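Local coordinates for protein xylan esterase, putative, AXE2C (Cellvibrio japonicus, PDB 2WAA) that removes acetyl groups from acetylated xylan and glucomannan, as a carbohydrate esterase of family 2 that helps break down plant cell walls, at residues I288-T291 / R292-H296. Sequence-based numbering, arbitrary orientation. Where two conformers were deposited one is given.
Sequences IGET and RQQLH
I288 meets R292 one helical turn further on. The backbone N of R292 donates to I288 O at 2.9 Å. The side chains touch lightly: in the conformer given, R292 CD lies 4.2 Å from I288 CG2. Both side chains rest on L270 and Y302, in the strands that flank this helix in sequence, and in that conformer R292 NE hydrogen-bonds to V300 O. G289 contributes backbone alone: Q293 N donates to G289 O at 3.0 Å.

E290 O accepts the N-H of Q294 in a nearly straight bond (166° at the hydrogen). Their side chains pair through water. E290 OE2 and Q294 NE2 are 3.9 Å apart, and one water spans them. The water donates to E290 OE2 and accepts from Q294 NE2, 2.9 Å from each. The carboxylate and amide planes are turned 64° against each other. Helix 245-262 holds the other ends of both groups: E290 OE1 forms a salt bridge with R245, and Q294 OE1 makes a weak hydrogen bond to T253.

L295 N donates to T291 O at 2.9 Å. The two side chains run alongside each other, and T291 CG2 packs against L295 CD1 at 3.8 Å. With chi1 at -61°, OG1 lies beside the backbone N of T291 and bonds back to Y287 O. This satisfies the buried hydroxyl within the helix.

H296 follows with positive phi, and its N still bonds to R292 O. The i to i+4 ladder is that of the last turns of an alpha helix. Here it closes helix 278-295, the crossover of a beta-alpha-beta unit between parallel strands 267-270 and 300-302 in the SGNH-hydrolase fold.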
ATOM      1  N   ILE A 288     -13.289 -19.198  -0.926  1.00  9.38           N
ATOM      2  CA  ILE A 288     -11.897 -19.259  -1.302  1.00  9.26           C
ATOM      3  C   ILE A 288     -11.482 -20.707  -1.609  1.00 10.53           C
ATOM      4  O   ILE A 288     -10.755 -20.968  -2.582  1.00 11.08           O
ATOM      5  CB  ILE A 288     -10.983 -18.637  -0.183  1.00  7.59           C
ATOM      6  CG1 ILE A 288     -11.114 -17.105  -0.255  1.00  8.74           C
ATOM      7  CG2 ILE A 288      -9.493 -19.126  -0.362  1.00  9.33           C
ATOM      8  CD1 ILE A 288     -10.569 -16.366   0.999  1.00  7.43           C
ATOM      9  N   GLY A 289     -11.907 -21.650  -0.770  1.00 10.35           N
ATOM     10  CA  GLY A 289     -11.511 -23.032  -1.009  1.00 11.39           C
ATOM     11  C   GLY A 289     -12.078 -23.469  -2.362  1.00 12.47           C
ATOM     12  O   GLY A 289     -11.422 -24.157  -3.122  1.00 13.63           O
ATOM     13  N   GLU A 290     -13.309 -23.090  -2.673  1.00 13.89           N
ATOM     14  CA  GLU A 290     -13.891 -23.535  -3.930  1.00 13.77           C
ATOM     15  C   GLU A 290     -13.251 -22.793  -5.113  1.00 12.78           C
ATOM     16  O   GLU A 290     -13.113 -23.351  -6.197  1.00 11.18           O
ATOM     17  CB  GLU A 290     -15.414 -23.353  -3.954  1.00 15.66           C
ATOM     18  CG  GLU A 290     -16.057 -24.041  -5.125  1.00 18.28           C
ATOM     19  CD  GLU A 290     -17.610 -24.126  -5.013  1.00 25.70           C
ATOM     20  OE1 GLU A 290     -18.153 -24.058  -3.891  1.00 24.70           O
ATOM     21  OE2 GLU A 290     -18.274 -24.231  -6.077  1.00 29.29           O
ATOM     22  N   THR A 291     -12.896 -21.534  -4.915  1.00 12.11           N
ATOM     23  CA  THR A 291     -12.126 -20.805  -5.967  1.00 11.11           C
ATOM     24  C   THR A 291     -10.851 -21.547  -6.293  1.00 11.82           C
ATOM     25  O   THR A 291     -10.478 -21.728  -7.464  1.00 10.96           O
ATOM     26  CB  THR A 291     -11.849 -19.383  -5.473  1.00 10.94           C
ATOM     27  OG1 THR A 291     -13.130 -18.725  -5.264  1.00 11.58           O
ATOM     28  CG2 THR A 291     -10.916 -18.585  -6.448  1.00 10.22           C
ATOM     29  N   ARG A 292     -10.119 -21.953  -5.267  1.00 11.68           N
ATOM     30  CA  ARG A 292      -8.879 -22.666  -5.510  0.50 12.56           C
ATOM     31  C   ARG A 292      -9.148 -23.998  -6.228  1.00 13.69           C
ATOM     32  O   ARG A 292      -8.386 -24.416  -7.097  1.00 13.40           O
ATOM     33  CB  ARG A 292      -8.093 -22.844  -4.208  0.50 12.30           C
ATOM     34  CG  ARG A 292      -7.696 -21.497  -3.595  0.50 11.19           C
ATOM     35  CD  ARG A 292      -6.817 -21.620  -2.344  0.50 12.12           C
ATOM     36  NE  ARG A 292      -5.687 -22.510  -2.558  0.50 11.16           N
ATOM     37  CZ  ARG A 292      -5.682 -23.792  -2.230  0.50  9.58           C
ATOM     38  NH1 ARG A 292      -6.745 -24.320  -1.651  0.50 11.60           N
ATOM     39  NH2 ARG A 292      -4.622 -24.544  -2.478  0.50 12.71           N
ATOM     40  N   GLN A 293     -10.222 -24.673  -5.842  1.00 14.53           N
ATOM     41  CA  GLN A 293     -10.573 -25.926  -6.513  1.00 16.65           C
ATOM     42  C   GLN A 293     -10.809 -25.702  -8.013  1.00 16.19           C
ATOM     43  O   GLN A 293     -10.264 -26.433  -8.864  1.00 17.49           O
ATOM     44  CB  GLN A 293     -11.771 -26.598  -5.810  1.00 17.49           C
ATOM     45  CG  GLN A 293     -12.248 -27.852  -6.554  1.00 25.43           C
ATOM     46  CD  GLN A 293     -13.020 -28.800  -5.657  1.00 33.31           C
ATOM     47  OE1 GLN A 293     -12.631 -29.041  -4.509  1.00 38.30           O
ATOM     48  NE2 GLN A 293     -14.104 -29.367  -6.181  1.00 35.93           N
ATOM     49  N   GLN A 294     -11.566 -24.666  -8.353  1.00 15.95           N
ATOM     50  CA  GLN A 294     -11.806 -24.335  -9.766  1.00 18.06           C
ATOM     51  C   GLN A 294     -10.558 -23.888 -10.517  1.00 17.89           C
ATOM     52  O   GLN A 294     -10.408 -24.204 -11.697  1.00 17.42           O
ATOM     53  CB  GLN A 294     -12.858 -23.253  -9.920  1.00 18.30           C
ATOM     54  CG  GLN A 294     -14.188 -23.647  -9.312  1.00 24.31           C
ATOM     55  CD  GLN A 294     -15.305 -22.753  -9.750  1.00 30.33           C
ATOM     56  OE1 GLN A 294     -15.077 -21.708 -10.384  1.00 32.75           O
ATOM     57  NE2 GLN A 294     -16.532 -23.146  -9.409  1.00 32.36           N
ATOM     58  N   LEU A 295      -9.674 -23.160  -9.840  1.00 16.43           N
ATOM     59  CA  LEU A 295      -8.431 -22.704 -10.464  1.00 16.29           C
ATOM     60  C   LEU A 295      -7.493 -23.849 -10.866  1.00 16.66           C
ATOM     61  O   LEU A 295      -6.864 -23.794 -11.924  1.00 16.88           O
ATOM     62  CB  LEU A 295      -7.657 -21.764  -9.537  1.00 15.50           C
ATOM     63  CG  LEU A 295      -8.267 -20.364  -9.444  1.00 14.61           C
ATOM     64  CD1 LEU A 295      -7.702 -19.642  -8.228  1.00 11.96           C
ATOM     65  CD2 LEU A 295      -8.110 -19.520 -10.752  1.00 13.45           C
ATOM     66  N   HIS A 296      -7.406 -24.862 -10.007  1.00 16.26           N
ATOM     67  CA  HIS A 296      -6.536 -26.017 -10.188  1.00 17.40           C
ATOM     68  C   HIS A 296      -5.118 -25.571 -10.483  1.00 18.22           C
ATOM     69  O   HIS A 296      -4.488 -26.010 -11.462  1.00 17.31           O
ATOM     70  CB  HIS A 296      -7.025 -26.949 -11.314  1.00 18.27           C
ATOM     71  CG  HIS A 296      -6.379 -28.302 -11.276  1.00 20.77           C
ATOM     72  ND1 HIS A 296      -6.833 -29.319 -10.461  1.00 27.20           N
ATOM     73  CD2 HIS A 296      -5.293 -28.794 -11.921  1.00 23.40           C
ATOM     74  CE1 HIS A 296      -6.060 -30.383 -10.611  1.00 25.34           C
ATOM     75  NE2 HIS A 296      -5.125 -30.096 -11.499  1.00 25.08           N
TER
HETATM   76  O   HOH W   1     -16.394 -25.577  -7.805  1.00 53.12           O